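Local coordinates for mannitol dehydrogenase (Helicobacter pylori, PDB 3TWO), which catalyses the NADP(H)-dependent interconversion of cinnamyl alcohols and their aldehydes, probably with the help of a catalytic zinc ion, at residues F8-K13 / S48-W53; H20-H25 / P127-Y132; L33-Y38 / D342-F347; E55-M60 / D117-F122. All blocks are in the same frame, centred on the assembly; numbering follows the deposited sequence.

Contact 1 (F8-K13 / S48-W53); sequences FAIFSK and SAYSEW
Ile10 and Lys13 pack against Ala49, Tyr50 and Ser51, where helix 43-49 ends in a Schellman motif within the GroES-like part of the chain. No hydrogen bond crosses here; the join rests on apolar surface and on carbon-to-oxygen approaches. Ile10 is stretched straight, with CG1 anti to the backbone N (chi1 179°), and this extension carries CD1 to the edge of the Tyr50 ring, 3.9 Å from CE2 and near the ring plane. The two side chains cross at about a right angle. Ala49 suits the place beside Ile10 because it presents just a methyl: its CB lies 4.1 Å from both branches of Ile10, CD1 and CG2.

The backbone of Lys13 fills the rest. Its CA points a hydrogen almost straight (163°) at Ala49 O, 3.6 Å away, while Lys13 O approaches Tyr50 CD2 obliquely at 3.2 Å. The aliphatic root of the lysine rests on the turn, with CB 3.7 Å from Tyr50 O, and the end of the chain leads off.

The turn itself is set by Ser51, whose positive phi lets Ser51 N bond to Ser48 O at 2.9 Å and Glu52 N to His47 O. Farther out, Tyr58 OH donates to Ala49 O and is also bonded to Ser51 OG, and that serine oxygen takes a further hydrogen bond from Gly56 N.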
loop_
_atom_site.group_PDB
_atom_site.type_symbol
_atom_site.label_atom_id
_atom_site.label_comp_id
_atom_site.label_asym_id
_atom_site.label_seq_id
_atom_site.Cartn_x
_atom_site.Cartn_y
_atom_site.Cartn_z
ATOM N N PHE B 8 33.696 16.099 9.621
ATOM C CA PHE B 8 33.352 16.947 8.514
ATOM C C PHE B 8 31.902 17.343 8.680
ATOM O O PHE B 8 31.014 16.475 8.563
ATOM C CB PHE B 8 33.621 16.200 7.185
ATOM C CG PHE B 8 35.080 15.925 6.982
ATOM C CD1 PHE B 8 35.630 14.706 7.399
ATOM C CD2 PHE B 8 35.925 16.931 6.529
ATOM C CE1 PHE B 8 37.019 14.450 7.289
ATOM C CE2 PHE B 8 37.327 16.707 6.429
ATOM C CZ PHE B 8 37.859 15.447 6.799
ATOM N N ALA B 9 31.713 18.629 9.031
ATOM C CA ALA B 9 30.420 19.232 9.330
ATOM C C ALA B 9 29.938 20.205 8.246
ATOM O O ALA B 9 30.743 20.905 7.602
ATOM C CB ALA B 9 30.434 19.991 10.743
ATOM N N ILE B 10 28.607 20.289 8.111
ATOM C CA ILE B 10 27.968 21.342 7.288
ATOM C C ILE B 10 27.145 22.263 8.179
ATOM O O ILE B 10 26.438 21.788 9.087
ATOM C CB ILE B 10 27.126 20.669 6.169
ATOM C CG1 ILE B 10 26.423 21.719 5.297
ATOM C CG2 ILE B 10 26.135 19.613 6.772
ATOM C CD1 ILE B 10 25.607 21.092 4.122
ATOM N N PHE B 11 27.243 23.575 7.982
ATOM C CA PHE B 11 26.631 24.481 8.944
ATOM C C PHE B 11 25.265 25.042 8.581
ATOM O O PHE B 11 24.612 25.709 9.419
ATOM C CB PHE B 11 27.558 25.637 9.223
ATOM C CG PHE B 11 28.516 25.359 10.334
ATOM C CD1 PHE B 11 29.572 24.434 10.147
ATOM C CD2 PHE B 11 28.355 25.990 11.588
ATOM C CE1 PHE B 11 30.483 24.155 11.187
ATOM C CE2 PHE B 11 29.259 25.716 12.644
ATOM C CZ PHE B 11 30.341 24.791 12.429
ATOM N N SER B 12 24.891 24.895 7.326
ATOM C CA SER B 12 23.542 25.191 6.913
ATOM C C SER B 12 23.376 24.563 5.530
ATOM O O SER B 12 24.331 24.091 4.940
ATOM C CB SER B 12 23.250 26.674 6.869
ATOM O OG SER B 12 23.827 27.219 5.715
ATOM N N LYS B 13 22.158 24.584 5.026
ATOM C CA LYS B 13 21.766 23.721 3.920
ATOM C C LYS B 13 22.477 24.062 2.617
ATOM O O LYS B 13 22.574 23.231 1.760
ATOM C CB LYS B 13 20.258 23.862 3.705
ATOM C CG LYS B 13 19.923 25.266 3.159
ATOM C CD LYS B 13 18.560 25.709 3.484
ATOM C CE LYS B 13 17.561 24.993 2.698
ATOM N NZ LYS B 13 16.455 25.950 2.787
ATOM N N SER B 48 19.454 14.936 4.307
ATOM C CA SER B 48 19.441 15.567 5.639
ATOM C C SER B 48 20.261 16.831 5.611
ATOM O O SER B 48 19.768 17.909 6.046
ATOM C CB SER B 48 19.951 14.656 6.763
ATOM O OG SER B 48 19.397 13.355 6.646
ATOM N N ALA B 49 21.468 16.728 5.054
ATOM C CA ALA B 49 22.401 17.884 4.973
ATOM C C ALA B 49 21.745 19.094 4.337
ATOM O O ALA B 49 22.003 20.259 4.747
ATOM C CB ALA B 49 23.667 17.522 4.200
ATOM N N TYR B 50 20.878 18.832 3.343
ATOM C CA TYR B 50 20.288 19.910 2.620
ATOM C C TYR B 50 18.901 20.242 3.088
ATOM O O TYR B 50 18.244 21.004 2.446
ATOM C CB TYR B 50 20.270 19.548 1.140
ATOM C CG TYR B 50 21.655 19.519 0.543
ATOM C CD1 TYR B 50 21.877 18.998 -0.739
ATOM C CD2 TYR B 50 22.760 20.029 1.271
ATOM C CE1 TYR B 50 23.183 18.966 -1.293
ATOM C CE2 TYR B 50 24.079 20.027 0.714
ATOM C CZ TYR B 50 24.268 19.493 -0.541
ATOM O OH TYR B 50 25.533 19.501 -1.053
ATOM N N SER B 51 18.427 19.629 4.176
ATOM C CA SER B 51 17.062 19.933 4.634
ATOM C C SER B 51 15.975 19.618 3.587
ATOM O O SER B 51 15.058 20.400 3.391
ATOM C CB SER B 51 16.963 21.421 5.084
ATOM O OG SER B 51 17.833 21.589 6.223
ATOM N N GLU B 52 16.063 18.465 2.938
ATOM C CA GLU B 52 15.125 18.142 1.844
ATOM C C GLU B 52 13.882 17.490 2.386
ATOM O O GLU B 52 12.859 17.403 1.694
ATOM C CB GLU B 52 15.821 17.261 0.768
ATOM C CG GLU B 52 16.766 18.143 -0.091
ATOM C CD GLU B 52 17.635 17.378 -1.127
ATOM O OE1 GLU B 52 17.667 16.122 -1.173
ATOM O OE2 GLU B 52 18.320 18.071 -1.902
ATOM N N TRP B 53 13.985 16.986 3.614
ATOM C CA TRP B 53 12.877 16.282 4.265
ATOM C C TRP B 53 12.198 17.154 5.311
ATOM O O TRP B 53 11.015 17.062 5.518
ATOM C CB TRP B 53 13.390 15.071 4.987
ATOM C CG TRP B 53 13.914 13.971 4.110
ATOM C CD1 TRP B 53 13.606 13.722 2.785
ATOM C CD2 TRP B 53 14.808 12.946 4.527
ATOM N NE1 TRP B 53 14.292 12.572 2.341
ATOM C CE2 TRP B 53 15.021 12.070 3.397
ATOM C CE3 TRP B 53 15.457 12.666 5.736
ATOM C CZ2 TRP B 53 15.877 10.945 3.458
ATOM C CZ3 TRP B 53 16.312 11.503 5.799
ATOM C CH2 TRP B 53 16.488 10.664 4.653
#

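Contact 2 (H20-H25 / P127-Y132)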
loop_
_atom_site.group_PDB
_atom_site.type_symbol
_atom_site.label_atom_id
_atom_site.label_comp_id
_atom_site.label_asym_id
_atom_site.label_seq_id
_atom_site.Cartn_x
_atom_site.Cartn_y
_atom_site.Cartn_z
ATOM N N HIS B 20 35.648 19.990 11.481
ATOM C CA HIS B 20 34.970 20.538 12.639
ATOM C C HIS B 20 35.452 19.736 13.836
ATOM O O HIS B 20 35.408 18.481 13.816
ATOM C CB HIS B 20 33.456 20.384 12.422
ATOM C CG HIS B 20 32.604 20.858 13.560
ATOM N ND1 HIS B 20 32.665 22.147 14.058
ATOM C CD2 HIS B 20 31.627 20.229 14.267
ATOM C CE1 HIS B 20 31.793 22.281 15.048
ATOM N NE2 HIS B 20 31.143 21.132 15.188
ATOM N N ASP B 21 35.940 20.455 14.850
ATOM C CA ASP B 21 36.242 19.888 16.148
ATOM C C ASP B 21 35.010 19.886 16.998
ATOM O O ASP B 21 34.277 20.869 17.025
ATOM C CB ASP B 21 37.288 20.755 16.886
ATOM C CG ASP B 21 38.620 20.808 16.146
ATOM O OD1 ASP B 21 39.059 19.766 15.583
ATOM O OD2 ASP B 21 39.222 21.904 16.127
ATOM N N PHE B 22 34.803 18.787 17.729
ATOM C CA PHE B 22 33.663 18.664 18.639
ATOM C C PHE B 22 33.963 17.644 19.706
ATOM O O PHE B 22 35.085 17.166 19.807
ATOM C CB PHE B 22 32.345 18.310 17.901
ATOM C CG PHE B 22 32.329 16.956 17.261
ATOM C CD1 PHE B 22 31.546 15.935 17.794
ATOM C CD2 PHE B 22 33.101 16.689 16.118
ATOM C CE1 PHE B 22 31.478 14.646 17.153
ATOM C CE2 PHE B 22 33.068 15.428 15.491
ATOM C CZ PHE B 22 32.225 14.403 15.977
ATOM N N SER B 23 32.962 17.347 20.525
ATOM C CA SER B 23 33.110 16.347 21.552
ATOM C C SER B 23 31.830 15.502 21.637
ATOM O O SER B 23 30.721 15.939 21.248
ATOM C CB SER B 23 33.474 17.006 22.910
ATOM O OG SER B 23 32.315 17.617 23.453
ATOM N N ARG B 24 31.984 14.282 22.120
ATOM C CA ARG B 24 30.826 13.391 22.325
ATOM C C ARG B 24 30.700 13.061 23.810
ATOM O O ARG B 24 31.646 13.267 24.571
ATOM C CB ARG B 24 31.048 12.095 21.561
ATOM C CG ARG B 24 31.198 12.256 20.062
ATOM C CD ARG B 24 31.543 10.914 19.412
ATOM N NE ARG B 24 31.546 10.938 17.939
ATOM C CZ ARG B 24 30.472 11.002 17.125
ATOM N NH1 ARG B 24 29.228 11.141 17.615
ATOM N NH2 ARG B 24 30.651 10.920 15.793
ATOM N N HIS B 25 29.545 12.519 24.215
ATOM C CA HIS B 25 29.379 12.033 25.593
ATOM C C HIS B 25 30.473 11.020 26.047
ATOM O O HIS B 25 31.008 10.234 25.247
ATOM C CB HIS B 25 27.963 11.454 25.826
ATOM C CG HIS B 25 27.703 10.137 25.152
ATOM N ND1 HIS B 25 26.899 10.022 24.023
ATOM C CD2 HIS B 25 28.048 8.869 25.500
ATOM C CE1 HIS B 25 26.786 8.740 23.697
ATOM N NE2 HIS B 25 27.463 8.023 24.578
ATOM N N PRO B 127 22.643 17.345 20.202
ATOM C CA PRO B 127 22.540 16.821 18.830
ATOM C C PRO B 127 23.504 15.642 18.608
ATOM O O PRO B 127 24.661 15.756 18.991
ATOM C CB PRO B 127 22.931 18.031 17.970
ATOM C CG PRO B 127 23.185 19.190 18.930
ATOM C CD PRO B 127 23.396 18.614 20.273
ATOM N N HIS B 128 23.043 14.504 18.048
ATOM C CA HIS B 128 23.986 13.398 17.811
ATOM C C HIS B 128 24.773 13.641 16.512
ATOM O O HIS B 128 24.226 14.195 15.558
ATOM C CB HIS B 128 23.342 11.994 17.774
ATOM C CG HIS B 128 24.345 10.920 18.066
ATOM N ND1 HIS B 128 24.661 10.534 19.355
ATOM C CD2 HIS B 128 25.192 10.245 17.256
ATOM C CE1 HIS B 128 25.644 9.651 19.323
ATOM N NE2 HIS B 128 25.974 9.449 18.059
ATOM N N MET B 129 26.048 13.261 16.500
ATOM C CA MET B 129 26.937 13.517 15.357
ATOM C C MET B 129 27.253 12.192 14.689
ATOM O O MET B 129 27.505 11.211 15.370
ATOM C CB MET B 129 28.252 14.153 15.796
ATOM C CG MET B 129 28.111 15.584 16.390
ATOM S SD MET B 129 27.368 16.736 15.206
ATOM C CE MET B 129 25.892 17.245 16.066
ATOM N N GLY B 130 27.302 12.183 13.361
ATOM C CA GLY B 130 27.414 10.938 12.612
ATOM C C GLY B 130 28.811 10.408 12.352
ATOM O O GLY B 130 29.792 10.707 13.099
ATOM N N GLY B 131 28.899 9.666 11.247
ATOM C CA GLY B 131 30.041 8.862 10.937
ATOM C C GLY B 131 31.123 9.524 10.119
ATOM O O GLY B 131 32.199 8.924 9.979
ATOM N N TYR B 132 30.902 10.761 9.598
ATOM C CA TYR B 132 32.025 11.477 8.909
ATOM C C TYR B 132 33.007 12.050 9.934
ATOM O O TYR B 132 33.218 13.245 9.983
ATOM C CB TYR B 132 31.577 12.656 7.991
ATOM C CG TYR B 132 30.587 12.385 6.888
ATOM C CD1 TYR B 132 30.236 11.065 6.493
ATOM C CD2 TYR B 132 30.011 13.443 6.217
ATOM C CE1 TYR B 132 29.281 10.839 5.450
ATOM C CE2 TYR B 132 29.075 13.214 5.114
ATOM C CZ TYR B 132 28.710 11.928 4.771
ATOM O OH TYR B 132 27.749 11.735 3.771
#
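Arg24, at the end of strand 18-24, and Met129, in the loop leading to strand 135-139, have their CA atoms 8.0 Å apart, a gap bridged by side chains. Arginine suits it, being long and ending in several N-H groups. With chi2 and chi3 both near 180°, its extended chain delivers the guanidinium end-on to Met129 O, which lies in the guanidinium plane. NH1 makes the straighter bond to that oxygen, 2.8 Å and 159°, and NH2 a second of 3.2 Å, both from one face of the carbonyl plane. NH2 also reaches Gly130 O at 2.8 Å, weakly because the angle is poor.

Strand 18-24 pairs with strand 3-9 as an antiparallel hairpin at the start of the chain, and the arginine ties this hairpin to the loop between strands 126-127 and 135-139, in the GroES-like fold. Ser133 OG is hydrogen-bonded to both Arg24 NH2 and Gly130 O and so links donor and acceptor.

Phe22 turns its ring edge to one guanidinium face, with CE1 3.7 Å above the plane and over its centre. The same ring carbon approaches Met129 CB to 3.5 Å. Met129 bends at chi2 and chi3, taking SD above the phenyl face in a long Met-aromatic contact, 5.2 Å from the Phe22 ring centroid.

Contact 3 (L33-Y38 / D342-F347); sequences LIDILY and DMKKSF
Bends at chi2, chi3 and chi4 bring the Lys344 side chain alongside strand 31-40, where NZ forms a salt bridge with Asp35 OD2 at 3.5 Å; Lys71 is a long, weak second partner of that oxygen. The Lys344 and Asp35 side chains cross at about a right angle, and the lysine touches Leu37 CD2 through CG. The backbone sets Met343 CB 3.4 Å from Ile36 O, and CG, anti to N (chi1 -159°), lies 3.8 Å from that oxygen; an unbranched side chain suits so close a fit.

The main chain makes one bond across, Met343 N to Leu37 O, 2.9 Å and 150°. Beside it, Tyr38 and Asp342 form an antiparallel non-hydrogen-bonded pair, side chains alongside, with Tyr38 CE2 4.1 Å from Asp342 CG and the ring and carboxylate planes 53° apart. Asp342 is also the N-cap of helix 343-346: its OD1 accepts from Lys345 N at 3.1 Å.

Strand 338-342 and this last helix thus pack the chain's C-terminus on the GroES-like sheet, beside strand 31-40, which carries a classic beta bulge at Leu37 and Tyr38 against strand 65-73. Strand 135-139 also pairs with strand 31-40, and Leu152 of helix 152-155 meets Leu37 and Tyr38.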
loop_
_atom_site.group_PDB
_atom_site.type_symbol
_atom_site.label_atom_id
_atom_site.label_comp_id
_atom_site.label_asym_id
_atom_site.label_seq_id
_atom_site.Cartn_x
_atom_site.Cartn_y
_atom_site.Cartn_z
ATOM N N LEU B 33 33.662 2.928 22.692
ATOM C CA LEU B 33 34.305 3.988 21.904
ATOM C C LEU B 33 34.912 3.303 20.698
ATOM O O LEU B 33 35.757 2.416 20.836
ATOM C CB LEU B 33 35.439 4.632 22.731
ATOM C CG LEU B 33 36.418 5.584 22.052
ATOM C CD1 LEU B 33 35.670 6.611 21.275
ATOM C CD2 LEU B 33 37.404 6.242 23.105
ATOM N N ILE B 34 34.478 3.713 19.519
ATOM C CA ILE B 34 34.891 3.122 18.278
ATOM C C ILE B 34 35.716 4.129 17.533
ATOM O O ILE B 34 35.289 5.282 17.353
ATOM C CB ILE B 34 33.645 2.751 17.455
ATOM C CG1 ILE B 34 32.852 1.617 18.165
ATOM C CG2 ILE B 34 34.057 2.434 16.004
ATOM C CD1 ILE B 34 31.416 1.351 17.621
ATOM N N ASP B 35 36.904 3.714 17.113
ATOM C CA ASP B 35 37.686 4.460 16.137
ATOM C C ASP B 35 37.147 4.120 14.751
ATOM O O ASP B 35 37.139 2.954 14.374
ATOM C CB ASP B 35 39.170 4.039 16.157
ATOM C CG ASP B 35 40.029 4.984 16.950
ATOM O OD1 ASP B 35 39.536 5.620 17.907
ATOM O OD2 ASP B 35 41.235 5.091 16.613
ATOM N N ILE B 36 36.762 5.133 13.996
ATOM C CA ILE B 36 36.111 4.938 12.698
ATOM C C ILE B 36 37.147 4.819 11.567
ATOM O O ILE B 36 37.994 5.702 11.392
ATOM C CB ILE B 36 35.139 6.064 12.417
ATOM C CG1 ILE B 36 33.984 6.026 13.430
ATOM C CG2 ILE B 36 34.583 5.984 10.974
ATOM C CD1 ILE B 36 32.968 7.170 13.244
ATOM N N LEU B 37 37.097 3.714 10.826
ATOM C CA LEU B 37 38.066 3.449 9.740
ATOM C C LEU B 37 37.439 3.828 8.389
ATOM O O LEU B 37 38.069 4.520 7.560
ATOM C CB LEU B 37 38.576 1.974 9.769
ATOM C CG LEU B 37 39.366 1.410 10.994
ATOM C CD1 LEU B 37 40.248 0.242 10.551
ATOM C CD2 LEU B 37 40.257 2.382 11.592
ATOM N N TYR B 38 36.196 3.423 8.168
ATOM C CA TYR B 38 35.491 3.718 6.913
ATOM C C TYR B 38 34.085 4.239 7.158
ATOM O O TYR B 38 33.393 3.763 8.085
ATOM C CB TYR B 38 35.444 2.494 6.004
ATOM C CG TYR B 38 36.864 2.011 5.663
ATOM C CD1 TYR B 38 37.483 0.984 6.420
ATOM C CD2 TYR B 38 37.611 2.637 4.638
ATOM C CE1 TYR B 38 38.828 0.539 6.142
ATOM C CE2 TYR B 38 38.951 2.216 4.339
ATOM C CZ TYR B 38 39.536 1.174 5.122
ATOM O OH TYR B 38 40.789 0.753 4.840
ATOM N N ASP B 342 37.788 7.131 3.475
ATOM C CA ASP B 342 38.833 6.466 4.216
ATOM C C ASP B 342 39.238 7.438 5.335
ATOM O O ASP B 342 39.946 8.435 5.115
ATOM C CB ASP B 342 39.949 6.041 3.237
ATOM C CG ASP B 342 41.209 5.594 3.932
ATOM O OD1 ASP B 342 41.376 5.821 5.138
ATOM O OD2 ASP B 342 42.049 5.050 3.222
ATOM N N MET B 343 38.680 7.179 6.519
ATOM C CA MET B 343 38.752 8.122 7.601
ATOM C C MET B 343 40.153 8.288 8.196
ATOM O O MET B 343 40.568 9.424 8.498
ATOM C CB MET B 343 37.729 7.818 8.701
ATOM C CG MET B 343 37.441 9.019 9.554
ATOM S SD MET B 343 36.527 10.285 8.614
ATOM C CE MET B 343 35.455 9.291 7.640
ATOM N N LYS B 344 40.873 7.182 8.343
ATOM C CA LYS B 344 42.267 7.294 8.744
ATOM C C LYS B 344 43.063 8.238 7.859
ATOM O O LYS B 344 43.819 9.072 8.369
ATOM C CB LYS B 344 42.964 5.933 8.707
ATOM C CG LYS B 344 42.756 5.062 9.909
ATOM C CD LYS B 344 43.363 5.673 11.178
ATOM C CE LYS B 344 42.244 6.069 12.162
ATOM N NZ LYS B 344 42.754 5.817 13.519
ATOM N N LYS B 345 42.955 8.097 6.542
ATOM C CA LYS B 345 43.790 8.946 5.676
ATOM C C LYS B 345 43.296 10.393 5.680
ATOM O O LYS B 345 44.066 11.310 5.466
ATOM C CB LYS B 345 43.824 8.481 4.240
ATOM C CG LYS B 345 44.416 7.145 3.971
ATOM C CD LYS B 345 44.843 7.113 2.455
ATOM C CE LYS B 345 44.917 5.689 1.850
ATOM N NZ LYS B 345 46.117 4.890 2.281
ATOM N N SER B 346 42.014 10.585 5.904
ATOM C CA SER B 346 41.466 11.912 5.957
ATOM C C SER B 346 42.027 12.643 7.130
ATOM O O SER B 346 42.198 13.846 7.047
ATOM C CB SER B 346 39.929 11.899 6.032
ATOM O OG SER B 346 39.378 11.304 4.873
ATOM N N PHE B 347 42.358 11.931 8.209
ATOM C CA PHE B 347 42.899 12.611 9.387
ATOM C C PHE B 347 44.359 12.494 9.676
ATOM O O PHE B 347 44.727 12.609 10.809
ATOM C CB PHE B 347 42.084 12.340 10.661
ATOM C CG PHE B 347 40.758 13.013 10.650
ATOM C CD1 PHE B 347 40.673 14.418 10.637
ATOM C CD2 PHE B 347 39.595 12.256 10.596
ATOM C CE1 PHE B 347 39.406 15.074 10.577
ATOM C CE2 PHE B 347 38.346 12.868 10.558
ATOM C CZ PHE B 347 38.238 14.298 10.542
#

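Contact 4 (E55-M60 / D117-F122); sequences EGIYPM and DCLDSF
Met60 and Ile57 approach the Asp117 carboxylate in different ways: the methionine methyl lies over its flat face, and the isoleucine offers a backbone N-H to one oxygen. Met60 runs straight through chi1 and chi2, then turns at chi3 (-55°), which sets CE almost squarely above the carboxylate, 3.4 Å from Asp117 CG and 3.6 Å from its OD2. Methionine suits this place because a slim, flexible thioether can lay a methyl on a flat group. Asp117 OD1 accepts from Ile57 N on the syn side, 28° out of plane, at 3.0 Å and a nearly straight 169°. Gly56, lacking a side chain, brings its CA to 3.7 Å from the same OD1 and keeps clear of the methionine methyl.

The Ile57 side chain crosses Asp117 obliquely and continues along the next residues. Its CD1 rests 3.6 Å from Cys118 N and ends against Leu119, 4.1 Å from CD2, so a branched apolar chain covers the peptide as well as the leucine.

These pieces join the loop between helix 43-49 and strand 65-73, which includes a cis peptide before Pro59, to the start of the small hairpin of strands 119-120 and 126-127, all within the GroES-like region. Ser48 of helix 43-49 touches both Met60 and Asp117. Farther along, Asp120 OD1 accepts from Phe122 N in an Asx turn.

Chemically, the N-H of Ile57 would help to stabilise a negative charge on Asp117 and to hold the rotation of its carboxylate, whereas the Met60 methyl covers one face as an apolar neighbour and makes no hydrogen bond to it.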
loop_
_atom_site.group_PDB
_atom_site.type_symbol
_atom_site.label_atom_id
_atom_site.label_comp_id
_atom_site.label_asym_id
_atom_site.label_seq_id
_atom_site.Cartn_x
_atom_site.Cartn_y
_atom_site.Cartn_z
ATOM N N GLU B 55 13.618 20.657 8.287
ATOM C CA GLU B 55 14.603 21.569 8.727
ATOM C C GLU B 55 15.680 20.811 9.501
ATOM O O GLU B 55 15.377 20.125 10.463
ATOM C CB GLU B 55 13.897 22.552 9.633
ATOM C CG GLU B 55 13.135 23.595 8.875
ATOM C CD GLU B 55 14.088 24.624 8.336
ATOM O OE1 GLU B 55 14.522 24.506 7.162
ATOM O OE2 GLU B 55 14.453 25.538 9.119
ATOM N N GLY B 56 16.940 20.940 9.104
ATOM C CA GLY B 56 17.983 20.157 9.767
ATOM C C GLY B 56 18.498 20.761 11.059
ATOM O O GLY B 56 18.336 21.945 11.344
ATOM N N ILE B 57 19.149 19.928 11.852
ATOM C CA ILE B 57 19.887 20.401 13.033
ATOM C C ILE B 57 21.348 20.628 12.598
ATOM O O ILE B 57 22.039 19.653 12.247
ATOM C CB ILE B 57 19.752 19.369 14.229
ATOM C CG1 ILE B 57 18.275 19.181 14.634
ATOM C CG2 ILE B 57 20.607 19.844 15.478
ATOM C CD1 ILE B 57 17.948 17.742 15.208
ATOM N N TYR B 58 21.805 21.886 12.673
ATOM C CA TYR B 58 23.135 22.355 12.246
ATOM C C TYR B 58 23.901 22.922 13.427
ATOM O O TYR B 58 23.285 23.537 14.271
ATOM C CB TYR B 58 23.001 23.486 11.189
ATOM C CG TYR B 58 22.322 22.997 9.928
ATOM C CD1 TYR B 58 20.971 23.314 9.657
ATOM C CD2 TYR B 58 23.032 22.191 9.015
ATOM C CE1 TYR B 58 20.360 22.833 8.489
ATOM C CE2 TYR B 58 22.429 21.714 7.868
ATOM C CZ TYR B 58 21.087 22.018 7.624
ATOM O OH TYR B 58 20.534 21.522 6.468
ATOM N N PRO B 59 25.244 22.726 13.503
ATOM C CA PRO B 59 26.103 21.996 12.583
ATOM C C PRO B 59 25.840 20.485 12.540
ATOM O O PRO B 59 25.643 19.808 13.610
ATOM C CB PRO B 59 27.523 22.267 13.091
ATOM C CG PRO B 59 27.394 22.560 14.551
ATOM C CD PRO B 59 25.985 23.219 14.699
ATOM N N MET B 60 25.841 19.950 11.336
ATOM C CA MET B 60 25.434 18.552 11.156
ATOM C C MET B 60 26.596 17.714 10.674
ATOM O O MET B 60 27.353 18.127 9.790
ATOM C CB MET B 60 24.323 18.446 10.135
ATOM C CG MET B 60 23.799 17.014 9.880
ATOM S SD MET B 60 22.478 16.892 8.617
ATOM C CE MET B 60 21.258 18.048 9.254
ATOM N N ASP B 117 21.610 14.310 12.750
ATOM C CA ASP B 117 20.388 15.076 12.545
ATOM C C ASP B 117 19.288 14.608 13.537
ATOM O O ASP B 117 18.166 14.311 13.116
ATOM C CB ASP B 117 19.873 14.928 11.087
ATOM C CG ASP B 117 18.936 16.044 10.699
ATOM O OD1 ASP B 117 18.830 17.012 11.485
ATOM O OD2 ASP B 117 18.333 15.996 9.619
ATOM N N CYS B 118 19.610 14.524 14.822
ATOM C CA CYS B 118 18.649 13.990 15.782
ATOM C C CYS B 118 19.200 14.265 17.173
ATOM O O CYS B 118 20.381 14.014 17.434
ATOM C CB CYS B 118 18.450 12.472 15.558
ATOM S SG CYS B 118 17.166 11.624 16.610
ATOM N N LEU B 119 18.352 14.794 18.046
ATOM C CA LEU B 119 18.680 15.087 19.440
ATOM C C LEU B 119 18.769 13.756 20.196
ATOM O O LEU B 119 18.014 12.811 19.917
ATOM C CB LEU B 119 17.584 16.018 19.997
ATOM C CG LEU B 119 17.388 17.409 19.350
ATOM C CD1 LEU B 119 16.387 18.250 20.228
ATOM C CD2 LEU B 119 18.722 18.264 19.182
ATOM N N ASP B 120 19.754 13.642 21.069
ATOM C CA ASP B 120 20.015 12.414 21.807
ATOM C C ASP B 120 19.352 12.535 23.181
ATOM O O ASP B 120 19.997 12.981 24.126
ATOM C CB ASP B 120 21.540 12.234 22.002
ATOM C CG ASP B 120 21.903 10.919 22.743
ATOM O OD1 ASP B 120 20.999 10.185 23.229
ATOM O OD2 ASP B 120 23.098 10.591 22.831
ATOM N N SER B 121 18.102 12.097 23.302
ATOM C CA SER B 121 17.345 12.166 24.584
ATOM C C SER B 121 17.998 11.379 25.707
ATOM O O SER B 121 17.651 11.557 26.848
ATOM C CB SER B 121 15.893 11.713 24.419
ATOM O OG SER B 121 15.810 10.299 24.182
ATOM N N PHE B 122 18.961 10.514 25.380
ATOM C CA PHE B 122 19.702 9.794 26.420
ATOM C C PHE B 122 20.862 10.606 26.972
ATOM O O PHE B 122 21.402 10.245 27.986
ATOM C CB PHE B 122 20.144 8.421 25.898
ATOM C CG PHE B 122 18.984 7.563 25.561
ATOM C CD1 PHE B 122 18.411 7.632 24.309
ATOM C CD2 PHE B 122 18.353 6.792 26.559
ATOM C CE1 PHE B 122 17.278 6.883 23.994
ATOM C CE2 PHE B 122 17.215 6.014 26.239
ATOM C CZ PHE B 122 16.680 6.073 24.960
#

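Contacts 1, 2 and 4 lie on the same side of the chain's centre, with contact 4 central to the other two: its centre is about 11 Å from that of contact 1 and about 10 Å from that of contact 2. Cys118 O takes a probable hydrogen bond from His128 N at 2.8 Å, linking contacts 4 and 2, and Phe8 N to Tyr132 O (2.9 Å) links contacts 1 and 2. Contact 3 joins by packing, through Phe347 on Phe8 and Met343 on Gly131. Trp53 of contact 1 touches the bound NADPH, and the side chains of Ala49 and Asp117 are each about 11 Å from it. Ala49, Gly130 and Asp117 lie about 11 to 12 Å from a bound zinc ion and are not its ligands.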